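Local coordinates for protein putative angiotensinogen (PDB 5INW) that is a serpin-family protein that binds heparin, which promotes its inhibition of thrombin through a template mechanism, at residues A[265-268]-A[272-275]; A[277-282]-A[401-406]; A[300-303]-A[307-310]; A[309-314]-A[332-337]. The protein carries 1 engineered substitution. All blocks are in the same frame, centred on the assembly; numbering follows the deposited sequence.

Interaction 1 of 4, residues A[265-268]-A[272-275]; sequences RFWV and YSMM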
loop_
_atom_site.group_PDB
_atom_site.type_symbol
_atom_site.label_atom_id
_atom_site.label_comp_id
_atom_site.label_asym_id
_atom_site.label_seq_id
_atom_site.Cartn_x
_atom_site.Cartn_y
_atom_site.Cartn_z
ATOM N N ARG A 265 -16.516 22.028 9.413
ATOM C CA ARG A 265 -16.403 21.087 10.512
ATOM C C ARG A 265 -16.398 19.718 9.910
ATOM O O ARG A 265 -17.326 19.343 9.168
ATOM C CB ARG A 265 -17.549 21.192 11.522
ATOM C CG ARG A 265 -17.416 22.337 12.530
ATOM C CD ARG A 265 -18.753 22.720 13.157
ATOM N NE ARG A 265 -18.686 24.096 13.643
ATOM C CZ ARG A 265 -18.788 25.197 12.884
ATOM N NH1 ARG A 265 -18.976 25.128 11.563
ATOM N NH2 ARG A 265 -18.710 26.399 13.463
ATOM N N PHE A 266 -15.310 19.005 10.188
ATOM C CA PHE A 266 -15.214 17.575 9.941
ATOM C C PHE A 266 -15.468 16.911 11.278
ATOM O O PHE A 266 -14.773 17.194 12.259
ATOM C CB PHE A 266 -13.835 17.215 9.404
ATOM C CG PHE A 266 -13.656 15.745 9.044
ATOM C CD1 PHE A 266 -13.924 15.289 7.759
ATOM C CD2 PHE A 266 -13.156 14.830 9.985
ATOM C CE1 PHE A 266 -13.730 13.952 7.427
ATOM C CE2 PHE A 266 -12.983 13.499 9.668
ATOM C CZ PHE A 266 -13.265 13.061 8.388
ATOM N N TRP A 267 -16.450 16.013 11.305
ATOM C CA TRP A 267 -16.831 15.291 12.511
ATOM C C TRP A 267 -16.116 13.917 12.590
ATOM O O TRP A 267 -16.560 12.947 11.986
ATOM C CB TRP A 267 -18.358 15.161 12.571
ATOM C CG TRP A 267 -19.003 16.497 12.807
ATOM C CD1 TRP A 267 -19.590 17.321 11.869
ATOM C CD2 TRP A 267 -19.072 17.205 14.051
ATOM N NE1 TRP A 267 -20.034 18.479 12.457
ATOM C CE2 TRP A 267 -19.739 18.438 13.796
ATOM C CE3 TRP A 267 -18.655 16.917 15.364
ATOM C CZ2 TRP A 267 -20.003 19.390 14.819
ATOM C CZ3 TRP A 267 -18.928 17.860 16.384
ATOM C CH2 TRP A 267 -19.591 19.082 16.099
ATOM N N VAL A 268 -15.042 13.867 13.386
ATOM C CA VAL A 268 -14.349 12.617 13.778
ATOM C C VAL A 268 -15.279 11.621 14.478
ATOM O O VAL A 268 -14.990 10.419 14.512
ATOM C CB VAL A 268 -13.137 12.883 14.747
ATOM C CG1 VAL A 268 -12.383 11.588 15.116
ATOM C CG2 VAL A 268 -12.151 13.902 14.158
ATOM N N TYR A 272 -16.142 15.368 18.990
ATOM C CA TYR A 272 -14.878 15.985 18.533
ATOM C C TYR A 272 -14.821 16.383 17.035
ATOM O O TYR A 272 -14.564 15.534 16.163
ATOM C CB TYR A 272 -13.736 15.027 18.878
ATOM C CG TYR A 272 -12.335 15.469 18.459
ATOM C CD1 TYR A 272 -11.435 14.543 17.880
ATOM C CD2 TYR A 272 -11.891 16.784 18.659
ATOM C CE1 TYR A 272 -10.144 14.909 17.511
ATOM C CE2 TYR A 272 -10.601 17.159 18.285
ATOM C CZ TYR A 272 -9.734 16.220 17.713
ATOM O OH TYR A 272 -8.461 16.583 17.342
ATOM N N SER A 273 -15.002 17.686 16.773
ATOM C CA SER A 273 -14.892 18.280 15.424
ATOM C C SER A 273 -13.600 19.075 15.233
ATOM O O SER A 273 -12.840 19.286 16.185
ATOM C CB SER A 273 -16.075 19.209 15.150
ATOM O OG SER A 273 -15.838 20.537 15.596
ATOM N N MET A 274 -13.371 19.518 13.999
ATOM C CA MET A 274 -12.228 20.376 13.668
ATOM C C MET A 274 -12.410 21.079 12.312
ATOM O O MET A 274 -13.151 20.594 11.464
ATOM C CB MET A 274 -10.902 19.572 13.697
ATOM C CG MET A 274 -10.768 18.509 12.614
ATOM S SD MET A 274 -9.467 17.264 12.775
ATOM C CE MET A 274 -8.133 18.243 13.462
ATOM N N MET A 275 -11.716 22.208 12.119
ATOM C CA MET A 275 -11.824 22.998 10.886
ATOM C C MET A 275 -10.857 22.498 9.813
ATOM O O MET A 275 -9.643 22.693 9.908
ATOM C CB MET A 275 -11.606 24.494 11.143
ATOM C CG MET A 275 -12.754 25.163 11.891
ATOM S SD MET A 275 -14.450 24.771 11.342
ATOM C CE MET A 275 -14.762 26.026 10.097
#

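Interaction 2 of 4, residues A[277-282]-A[401-406]; sequences PTMHQR and VNEEGT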
loop_
_atom_site.group_PDB
_atom_site.type_symbol
_atom_site.label_atom_id
_atom_site.label_comp_id
_atom_site.label_asym_id
_atom_site.label_seq_id
_atom_site.Cartn_x
_atom_site.Cartn_y
_atom_site.Cartn_z
ATOM N N PRO A 277 -9.792 22.411 5.731
ATOM C CA PRO A 277 -10.013 23.031 4.444
ATOM C C PRO A 277 -10.638 22.003 3.550
ATOM O O PRO A 277 -10.046 20.956 3.327
ATOM C CB PRO A 277 -8.601 23.403 3.958
ATOM C CG PRO A 277 -7.682 22.506 4.688
ATOM C CD PRO A 277 -8.352 22.268 6.022
ATOM N N THR A 278 -11.855 22.280 3.107
ATOM C CA THR A 278 -12.712 21.298 2.460
ATOM C C THR A 278 -12.964 21.798 1.066
ATOM O O THR A 278 -13.271 22.975 0.873
ATOM C CB THR A 278 -14.025 21.131 3.275
ATOM O OG1 THR A 278 -13.709 20.690 4.606
ATOM C CG2 THR A 278 -14.980 20.118 2.629
ATOM N N MET A 279 -12.841 20.913 0.093
ATOM C CA MET A 279 -12.940 21.276 -1.332
ATOM C C MET A 279 -14.327 21.002 -1.822
ATOM O O MET A 279 -15.064 20.243 -1.182
ATOM C CB MET A 279 -11.965 20.457 -2.184
ATOM C CG MET A 279 -10.510 20.639 -1.769
ATOM S SD MET A 279 -9.400 19.590 -2.667
ATOM C CE MET A 279 -10.041 17.941 -2.366
ATOM N N HIS A 280 -14.658 21.602 -2.973
ATOM C CA HIS A 280 -16.039 21.633 -3.457
ATOM C C HIS A 280 -16.120 21.634 -4.967
ATOM O O HIS A 280 -15.382 22.372 -5.645
ATOM C CB HIS A 280 -16.747 22.854 -2.920
ATOM C CG HIS A 280 -16.857 22.882 -1.439
ATOM N ND1 HIS A 280 -17.874 22.246 -0.763
ATOM C CD2 HIS A 280 -16.095 23.489 -0.500
ATOM C CE1 HIS A 280 -17.724 22.441 0.534
ATOM N NE2 HIS A 280 -16.658 23.200 0.721
ATOM N N GLN A 281 -17.027 20.802 -5.483
ATOM C CA GLN A 281 -17.234 20.689 -6.927
ATOM C C GLN A 281 -18.598 20.075 -7.263
ATOM O O GLN A 281 -19.215 19.285 -6.503
ATOM C CB GLN A 281 -16.116 19.909 -7.687
ATOM C CG GLN A 281 -16.065 18.405 -7.434
ATOM C CD GLN A 281 -15.000 17.677 -8.243
ATOM O OE1 GLN A 281 -14.140 18.278 -8.883
ATOM N NE2 GLN A 281 -15.056 16.368 -8.200
ATOM N N ARG A 282 -19.083 20.497 -8.419
ATOM C CA ARG A 282 -20.263 19.943 -9.004
ATOM C C ARG A 282 -19.751 19.204 -10.229
ATOM O O ARG A 282 -19.436 19.841 -11.239
ATOM C CB ARG A 282 -21.286 21.041 -9.351
ATOM C CG ARG A 282 -22.718 20.550 -9.210
ATOM C CD ARG A 282 -23.776 21.396 -9.909
ATOM N NE ARG A 282 -23.769 21.199 -11.357
ATOM C CZ ARG A 282 -24.706 21.629 -12.201
ATOM N NH1 ARG A 282 -25.769 22.299 -11.767
ATOM N NH2 ARG A 282 -24.576 21.382 -13.506
ATOM N N VAL A 401 -4.124 14.576 -0.596
ATOM C CA VAL A 401 -5.204 14.945 -1.479
ATOM C C VAL A 401 -5.280 16.490 -1.576
ATOM O O VAL A 401 -5.206 17.200 -0.553
ATOM C CB VAL A 401 -6.546 14.348 -0.973
ATOM C CG1 VAL A 401 -7.706 14.804 -1.844
ATOM C CG2 VAL A 401 -6.453 12.818 -0.935
ATOM N N ASN A 402 -5.423 16.995 -2.799
ATOM C CA ASN A 402 -5.604 18.397 -3.017
ATOM C C ASN A 402 -6.458 18.644 -4.252
ATOM O O ASN A 402 -6.983 17.705 -4.815
ATOM C CB ASN A 402 -4.246 19.114 -3.007
ATOM C CG ASN A 402 -3.395 18.837 -4.218
ATOM O OD1 ASN A 402 -3.782 18.151 -5.189
ATOM N ND2 ASN A 402 -2.201 19.411 -4.184
ATOM N N GLU A 403 -6.605 19.905 -4.657
ATOM C CA GLU A 403 -7.430 20.276 -5.798
ATOM C C GLU A 403 -7.007 19.619 -7.109
ATOM O O GLU A 403 -7.865 19.369 -7.928
ATOM C CB GLU A 403 -7.429 21.815 -5.993
ATOM C CG GLU A 403 -8.241 22.620 -4.983
ATOM C CD GLU A 403 -7.572 22.878 -3.636
ATOM O OE1 GLU A 403 -6.437 22.423 -3.400
ATOM O OE2 GLU A 403 -8.196 23.596 -2.809
ATOM N N GLU A 404 -5.701 19.387 -7.331
ATOM C CA GLU A 404 -5.221 18.745 -8.579
ATOM C C GLU A 404 -5.471 17.247 -8.575
ATOM O O GLU A 404 -5.617 16.623 -9.639
ATOM C CB GLU A 404 -3.709 18.926 -8.838
ATOM C CG GLU A 404 -3.176 20.353 -8.736
ATOM C CD GLU A 404 -3.666 21.367 -9.817
ATOM O OE1 GLU A 404 -3.847 22.572 -9.469
ATOM O OE2 GLU A 404 -3.861 21.008 -11.008
ATOM N N GLY A 405 -5.423 16.643 -7.400
ATOM C CA GLY A 405 -5.296 15.224 -7.388
ATOM C C GLY A 405 -4.740 14.655 -6.116
ATOM O O GLY A 405 -4.940 15.212 -5.046
ATOM N N THR A 406 -4.129 13.487 -6.246
ATOM C CA THR A 406 -3.685 12.744 -5.128
ATOM C C THR A 406 -2.230 12.347 -5.362
ATOM O O THR A 406 -1.887 11.950 -6.475
ATOM C CB THR A 406 -4.537 11.466 -4.962
ATOM O OG1 THR A 406 -5.902 11.812 -4.713
ATOM C CG2 THR A 406 -4.013 10.598 -3.844
#

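Interaction 3 of 4, residues A[300-303]-A[307-310]; sequences LPYE and SMLV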
loop_
_atom_site.group_PDB
_atom_site.type_symbol
_atom_site.label_atom_id
_atom_site.label_comp_id
_atom_site.label_asym_id
_atom_site.label_seq_id
_atom_site.Cartn_x
_atom_site.Cartn_y
_atom_site.Cartn_z
ATOM N N LEU A 300 -14.122 8.504 -7.410
ATOM C CA LEU A 300 -13.450 9.704 -7.892
ATOM C C LEU A 300 -12.395 9.324 -8.903
ATOM O O LEU A 300 -11.287 8.979 -8.537
ATOM C CB LEU A 300 -12.825 10.515 -6.742
ATOM C CG LEU A 300 -13.813 10.640 -5.599
ATOM C CD1 LEU A 300 -13.168 11.259 -4.359
ATOM C CD2 LEU A 300 -15.051 11.386 -6.033
ATOM N N PRO A 301 -12.720 9.429 -10.178
ATOM C CA PRO A 301 -11.738 9.063 -11.157
ATOM C C PRO A 301 -10.465 9.933 -11.159
ATOM O O PRO A 301 -10.534 11.152 -10.925
ATOM C CB PRO A 301 -12.519 9.201 -12.484
ATOM C CG PRO A 301 -13.443 10.338 -12.246
ATOM C CD PRO A 301 -13.844 10.164 -10.802
ATOM N N TYR A 302 -9.338 9.289 -11.437
ATOM C CA TYR A 302 -8.150 9.958 -11.905
ATOM C C TYR A 302 -8.005 9.788 -13.413
ATOM O O TYR A 302 -8.636 8.948 -14.020
ATOM C CB TYR A 302 -6.919 9.351 -11.252
ATOM C CG TYR A 302 -6.882 9.442 -9.764
ATOM C CD1 TYR A 302 -6.549 10.627 -9.117
ATOM C CD2 TYR A 302 -7.146 8.344 -8.990
ATOM C CE1 TYR A 302 -6.541 10.701 -7.711
ATOM C CE2 TYR A 302 -7.150 8.410 -7.603
ATOM C CZ TYR A 302 -6.847 9.577 -6.968
ATOM O OH TYR A 302 -6.812 9.598 -5.609
ATOM N N GLU A 303 -7.169 10.619 -14.023
ATOM C CA GLU A 303 -6.521 10.286 -15.296
ATOM C C GLU A 303 -5.691 8.986 -15.097
ATOM O O GLU A 303 -5.482 8.536 -13.958
ATOM C CB GLU A 303 -5.629 11.469 -15.784
ATOM C CG GLU A 303 -6.338 12.799 -16.132
ATOM C CD GLU A 303 -7.237 12.718 -17.335
ATOM O OE1 GLU A 303 -7.056 11.800 -18.180
ATOM O OE2 GLU A 303 -8.148 13.575 -17.411
ATOM N N SER A 307 -8.852 5.200 -10.046
ATOM C CA SER A 307 -9.742 6.054 -9.300
ATOM C C SER A 307 -9.672 5.759 -7.811
ATOM O O SER A 307 -9.129 4.753 -7.412
ATOM C CB SER A 307 -11.171 6.014 -9.882
ATOM O OG SER A 307 -11.704 4.738 -9.819
ATOM N N MET A 308 -10.154 6.719 -7.019
ATOM C CA MET A 308 -10.296 6.540 -5.599
ATOM C C MET A 308 -11.754 6.273 -5.300
ATOM O O MET A 308 -12.616 7.044 -5.663
ATOM C CB MET A 308 -9.841 7.770 -4.829
ATOM C CG MET A 308 -9.907 7.618 -3.306
ATOM S SD MET A 308 -9.564 9.175 -2.421
ATOM C CE MET A 308 -7.785 9.198 -2.462
ATOM N N LEU A 309 -11.992 5.174 -4.613
ATOM C CA LEU A 309 -13.266 4.871 -4.004
ATOM C C LEU A 309 -13.292 5.460 -2.636
ATOM O O LEU A 309 -12.359 5.174 -1.862
ATOM C CB LEU A 309 -13.423 3.358 -3.804
ATOM C CG LEU A 309 -14.259 2.585 -4.817
ATOM C CD1 LEU A 309 -14.811 1.373 -4.082
ATOM C CD2 LEU A 309 -15.394 3.406 -5.446
ATOM N N VAL A 310 -14.348 6.234 -2.310
ATOM C CA VAL A 310 -14.529 6.783 -0.948
ATOM C C VAL A 310 -15.822 6.266 -0.339
ATOM O O VAL A 310 -16.887 6.460 -0.894
ATOM C CB VAL A 310 -14.470 8.318 -0.905
ATOM C CG1 VAL A 310 -14.809 8.841 0.481
ATOM C CG2 VAL A 310 -13.090 8.796 -1.299
#

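Interaction 4 of 4, residues A[309-314]-A[332-337]; sequences LVIVPH and EEWLSL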
loop_
_atom_site.group_PDB
_atom_site.type_symbol
_atom_site.label_atom_id
_atom_site.label_comp_id
_atom_site.label_asym_id
_atom_site.label_seq_id
_atom_site.Cartn_x
_atom_site.Cartn_y
_atom_site.Cartn_z
ATOM N N LEU A 309 -11.992 5.174 -4.613
ATOM C CA LEU A 309 -13.266 4.871 -4.004
ATOM C C LEU A 309 -13.292 5.460 -2.636
ATOM O O LEU A 309 -12.359 5.174 -1.862
ATOM C CB LEU A 309 -13.423 3.358 -3.804
ATOM C CG LEU A 309 -14.259 2.585 -4.817
ATOM C CD1 LEU A 309 -14.811 1.373 -4.082
ATOM C CD2 LEU A 309 -15.394 3.406 -5.446
ATOM N N VAL A 310 -14.348 6.234 -2.310
ATOM C CA VAL A 310 -14.529 6.783 -0.948
ATOM C C VAL A 310 -15.822 6.266 -0.339
ATOM O O VAL A 310 -16.887 6.460 -0.894
ATOM C CB VAL A 310 -14.470 8.318 -0.905
ATOM C CG1 VAL A 310 -14.809 8.841 0.481
ATOM C CG2 VAL A 310 -13.090 8.796 -1.299
ATOM N N ILE A 311 -15.697 5.609 0.811
ATOM C CA ILE A 311 -16.839 5.035 1.534
ATOM C C ILE A 311 -17.017 5.752 2.874
ATOM O O ILE A 311 -16.129 5.668 3.735
ATOM C CB ILE A 311 -16.667 3.521 1.756
ATOM C CG1 ILE A 311 -16.390 2.797 0.432
ATOM C CG2 ILE A 311 -17.893 2.923 2.405
ATOM C CD1 ILE A 311 -14.926 2.499 0.248
ATOM N N VAL A 312 -18.149 6.461 3.016
ATOM C CA VAL A 312 -18.490 7.238 4.229
ATOM C C VAL A 312 -19.645 6.579 4.987
ATOM O O VAL A 312 -20.776 6.589 4.513
ATOM C CB VAL A 312 -18.953 8.696 3.913
ATOM C CG1 VAL A 312 -18.649 9.620 5.102
ATOM C CG2 VAL A 312 -18.322 9.220 2.634
ATOM N N PRO A 313 -19.380 6.007 6.164
ATOM C CA PRO A 313 -20.560 5.655 6.953
ATOM C C PRO A 313 -21.348 6.908 7.341
ATOM O O PRO A 313 -20.742 7.953 7.622
ATOM C CB PRO A 313 -19.975 4.939 8.165
ATOM C CG PRO A 313 -18.562 5.391 8.228
ATOM C CD PRO A 313 -18.137 5.554 6.800
ATOM N N HIS A 314 -22.680 6.766 7.344
ATOM C CA HIS A 314 -23.617 7.818 7.772
ATOM C C HIS A 314 -23.451 8.155 9.230
ATOM O O HIS A 314 -23.302 9.311 9.582
ATOM C CB HIS A 314 -25.048 7.384 7.549
ATOM C CG HIS A 314 -25.437 7.357 6.114
ATOM N ND1 HIS A 314 -25.236 8.429 5.271
ATOM C CD2 HIS A 314 -26.032 6.394 5.370
ATOM C CE1 HIS A 314 -25.680 8.124 4.064
ATOM N NE2 HIS A 314 -26.162 6.894 4.096
ATOM N N GLU A 332 -15.864 -5.942 -5.339
ATOM C CA GLU A 332 -16.621 -6.175 -6.574
ATOM C C GLU A 332 -18.059 -5.754 -6.422
ATOM O O GLU A 332 -18.611 -5.177 -7.349
ATOM C CB GLU A 332 -16.486 -7.613 -7.043
ATOM C CG GLU A 332 -15.194 -7.789 -7.829
ATOM C CD GLU A 332 -14.580 -9.162 -7.732
ATOM O OE1 GLU A 332 -14.890 -9.891 -6.789
ATOM O OE2 GLU A 332 -13.764 -9.503 -8.597
ATOM N N GLU A 333 -18.612 -6.011 -5.231
ATOM C CA GLU A 333 -19.945 -5.543 -4.834
ATOM C C GLU A 333 -20.089 -4.047 -5.046
ATOM O O GLU A 333 -20.862 -3.616 -5.900
ATOM C CB GLU A 333 -20.288 -5.903 -3.366
ATOM C CG GLU A 333 -21.129 -7.172 -3.173
ATOM C CD GLU A 333 -22.593 -7.002 -3.569
ATOM O OE1 GLU A 333 -23.223 -5.962 -3.219
ATOM O OE2 GLU A 333 -23.120 -7.916 -4.238
ATOM N N TRP A 334 -19.309 -3.266 -4.302
ATOM C CA TRP A 334 -19.322 -1.795 -4.416
ATOM C C TRP A 334 -19.158 -1.249 -5.826
ATOM O O TRP A 334 -19.745 -0.216 -6.138
ATOM C CB TRP A 334 -18.225 -1.179 -3.555
ATOM C CG TRP A 334 -18.542 -1.127 -2.100
ATOM C CD1 TRP A 334 -19.771 -1.004 -1.544
ATOM C CD2 TRP A 334 -17.605 -1.126 -1.007
ATOM N NE1 TRP A 334 -19.670 -0.970 -0.185
ATOM C CE2 TRP A 334 -18.353 -1.042 0.176
ATOM C CE3 TRP A 334 -16.218 -1.208 -0.917
ATOM C CZ2 TRP A 334 -17.762 -1.034 1.441
ATOM C CZ3 TRP A 334 -15.625 -1.203 0.358
ATOM C CH2 TRP A 334 -16.398 -1.118 1.510
ATOM N N LEU A 335 -18.378 -1.949 -6.662
ATOM C CA LEU A 335 -18.151 -1.559 -8.066
ATOM C C LEU A 335 -19.307 -1.890 -9.007
ATOM O O LEU A 335 -19.538 -1.181 -9.978
ATOM C CB LEU A 335 -16.902 -2.224 -8.606
ATOM C CG LEU A 335 -15.616 -1.706 -8.006
ATOM C CD1 LEU A 335 -14.510 -2.727 -8.216
ATOM C CD2 LEU A 335 -15.253 -0.355 -8.615
ATOM N N SER A 336 -19.978 -3.002 -8.747
ATOM C CA SER A 336 -21.224 -3.330 -9.412
ATOM C C SER A 336 -22.362 -2.382 -9.006
ATOM O O SER A 336 -23.145 -1.990 -9.878
ATOM C CB SER A 336 -21.626 -4.784 -9.141
ATOM O OG SER A 336 -23.027 -4.944 -9.221
ATOM N N LEU A 337 -22.480 -2.029 -7.717
ATOM C CA LEU A 337 -23.563 -1.111 -7.246
ATOM C C LEU A 337 -23.413 0.285 -7.816
ATOM O O LEU A 337 -24.410 0.988 -7.975
ATOM C CB LEU A 337 -23.651 -1.016 -5.714
ATOM C CG LEU A 337 -24.067 -2.241 -4.861
ATOM C CD1 LEU A 337 -23.912 -1.940 -3.380
ATOM C CD2 LEU A 337 -25.484 -2.727 -5.152
#

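Interaction 1 of 4, residues A[265-268]-A[272-275]
Ser273 sets its CB over one face of the Trp267 indole within the beta hairpin that strands 261-267 and 273-283 form in the serpin fold. From the centroid of the Trp267 six-membered ring to Ser273 CB is 3.4 Å, and that line leans just 14° from the ring normal, evidence for a CH-pi contact. The indole gets there because its CG is anti to the carbonyl carbon (chi1 -69°), which turns the benzo part over the partner strand. If an alanine stood at Trp267, the ring would be gone and Ser273 CB would probably lose the flat surface it rests on. On the same side of the hairpin Arg265 and Met275 run side by side in one direction, with Arg265 CG 4.0 Å from Met275 SD. The other side carries Phe266, whose end leads away from Met274 and packs on Arg10 of the separate C-terminal peptide chain. Between these faces the amide of Phe266 donates a nearly straight bond, 172° at hydrogen, from Phe266 N to Met274 O. Toward the turn, Val268 and Tyr272 cross at a slant, with Val268 CG2 approaching Tyr272 CD1 to 3.8 Å.

Interaction 2 of 4, residues A[277-282]-A[401-406]
Met279 reaches from strand 273-283 into the turn that begins at Asn402 and carries all of this contact on one side. Its CB points toward the turn, and from there the chain runs extended through chi2 (175°). Met279 CG passes the carboxylate of Glu403, 3.9 Å from Glu403 OE2. The sulfur makes the closest approach: Met279 SD is 3.4 Å from Glu403 N, and it also meets the carbonyl carbon of Asn402 and the carboxylate carbon CD of Glu403. A bend at chi3 (-56°) then directs CE to the strand leading into the turn, where Met279 CE lies 3.9 Å from Val401 CG1. No hydrogen bond links the two segments, so the join rests on van der Waals contact of the Met279 side chain with the turn backbone, the Glu403 carboxylate and a valine methyl. The turn has its own scaffold: Asn402 N donates to Gly405 O at 2.9 Å, and the return bond runs from Gly405 N to Asn402 O, a tight two-residue hairpin. The Glu403 carboxylate is engaged by Thr261 OG1 through OE2, while Lys351 is a long, weak partner of OE1. Phe256 also packs on Met279, and Trp252 NE1 binds Asn402 O. The thioether thus lies beside the hairpin between strands 389-401 and 405-417, while strand 345-359 pairs with both 273-283 and 389-401.

Interaction 3 of 4, residues A[300-303]-A[307-310]
Two backbone hydrogen bonds tie Leu300 to Met308 and define an antiparallel hydrogen-bonded pair. Leu300 N donates to Met308 O at 2.7 Å and 171°, and Met308 N returns a bond to Leu300 O at 2.9 Å, this donor standing well above the carbonyl plane. The following pair, Pro301 with Ser307, is non-hydrogen-bonded, which suits a proline that has no N-H to give; there Ser307 CB rests 3.4 Å from Pro301 CA and also meets the carbonyl oxygen of Leu300.

Van der Waals contacts fill the Leu300 and Met308 face. Leu300 CD1 lies 3.9 Å from Val310 CG2, and Tyr302 folds back along the opposing strand to cross Met308. With Tyr302 CG beside its own backbone N (chi1 -60°), the ring comes obliquely to the backbone at Ser307, where Tyr302 CD2 is 3.5 Å from Ser307 CA, and further on Tyr302 CE2 lies 3.9 Å from Met308 CB. The thioether bends at chi3 and brings its methyl CE to the phenol oxygen.

Aromatic and polar partners outside fix the phenol: Trp252 stacks on the Tyr302 ring, Phe248 meets it edge-to-face, and Thr406 OG1 is hydrogen-bonded to Tyr302 OH. A strand of the separate C-terminal peptide chain pairs antiparallel with 307-310, so the sheet continues beyond this chain. The geometry is that of a beta hairpin, strands 295-301 and 306-313, corresponding by topology to s2B and s3B in sheet B of the serpin fold.

Interaction 4 of 4, residues A[309-314]-A[332-337]
The chi1 of Ile311 (-54°) places its CG1 over the Trp334 ring, and the chi1 of Trp334 (-78°) sets that indole's CG beside its own backbone N; the two approach from opposite directions, the isoleucine over a face of the indole. One side chain comes from strand 306-313, the other from helix 328-337. The evidence is a CH-pi contact in which Ile311 CG1 is 4.0 Å from the centroid of the Trp334 six-membered ring, 7° off its normal. Two further branches spread over the ring, Ile311 CD1 reaching Trp334 CZ3 at 3.8 Å and Ile311 CG2 lying 4.1 Å from Trp334 CZ2. Nearer the helix backbone, Leu309 CD1 touches Trp334 CB at 4.3 Å. The indole N-H is satisfied by Asp290, whose OD1 accepts from Trp334 NE1 and so helps to fix the ring's rotation. With a serine at Trp334, Ile311 would probably face a gap and Asp290 OD1 would lose its indole donor. Leu309 also packs on Tyr17 of the separate C-terminal peptide chain. Such a buried tryptophan packed on aliphatic side chains, joining a helix to one face of an antiparallel sheet, fits helix H packing on sheet B of the serpin fold.

Interactions 3 and 4 share Leu309 and Val310 on strand 306-313, with centres about 12 Å apart: one pairs that strand with its hairpin neighbour, the other packs a helix on it. Interaction 3 also touches interaction 2, joined by the bond between Thr406 OG1 and Tyr302 OH, 2.6 Å long, and by Met308 CE packing against Thr406 and Val401. The hairpin thereby meets the start of strand 405-417. Interaction 1 occupies the same strand 273-283 as interaction 2, with centres about 18 Å apart, and comes no nearer to interaction 4 than about 7 Å between nearest atoms. The C-terminal peptide chain reaches all four contacts.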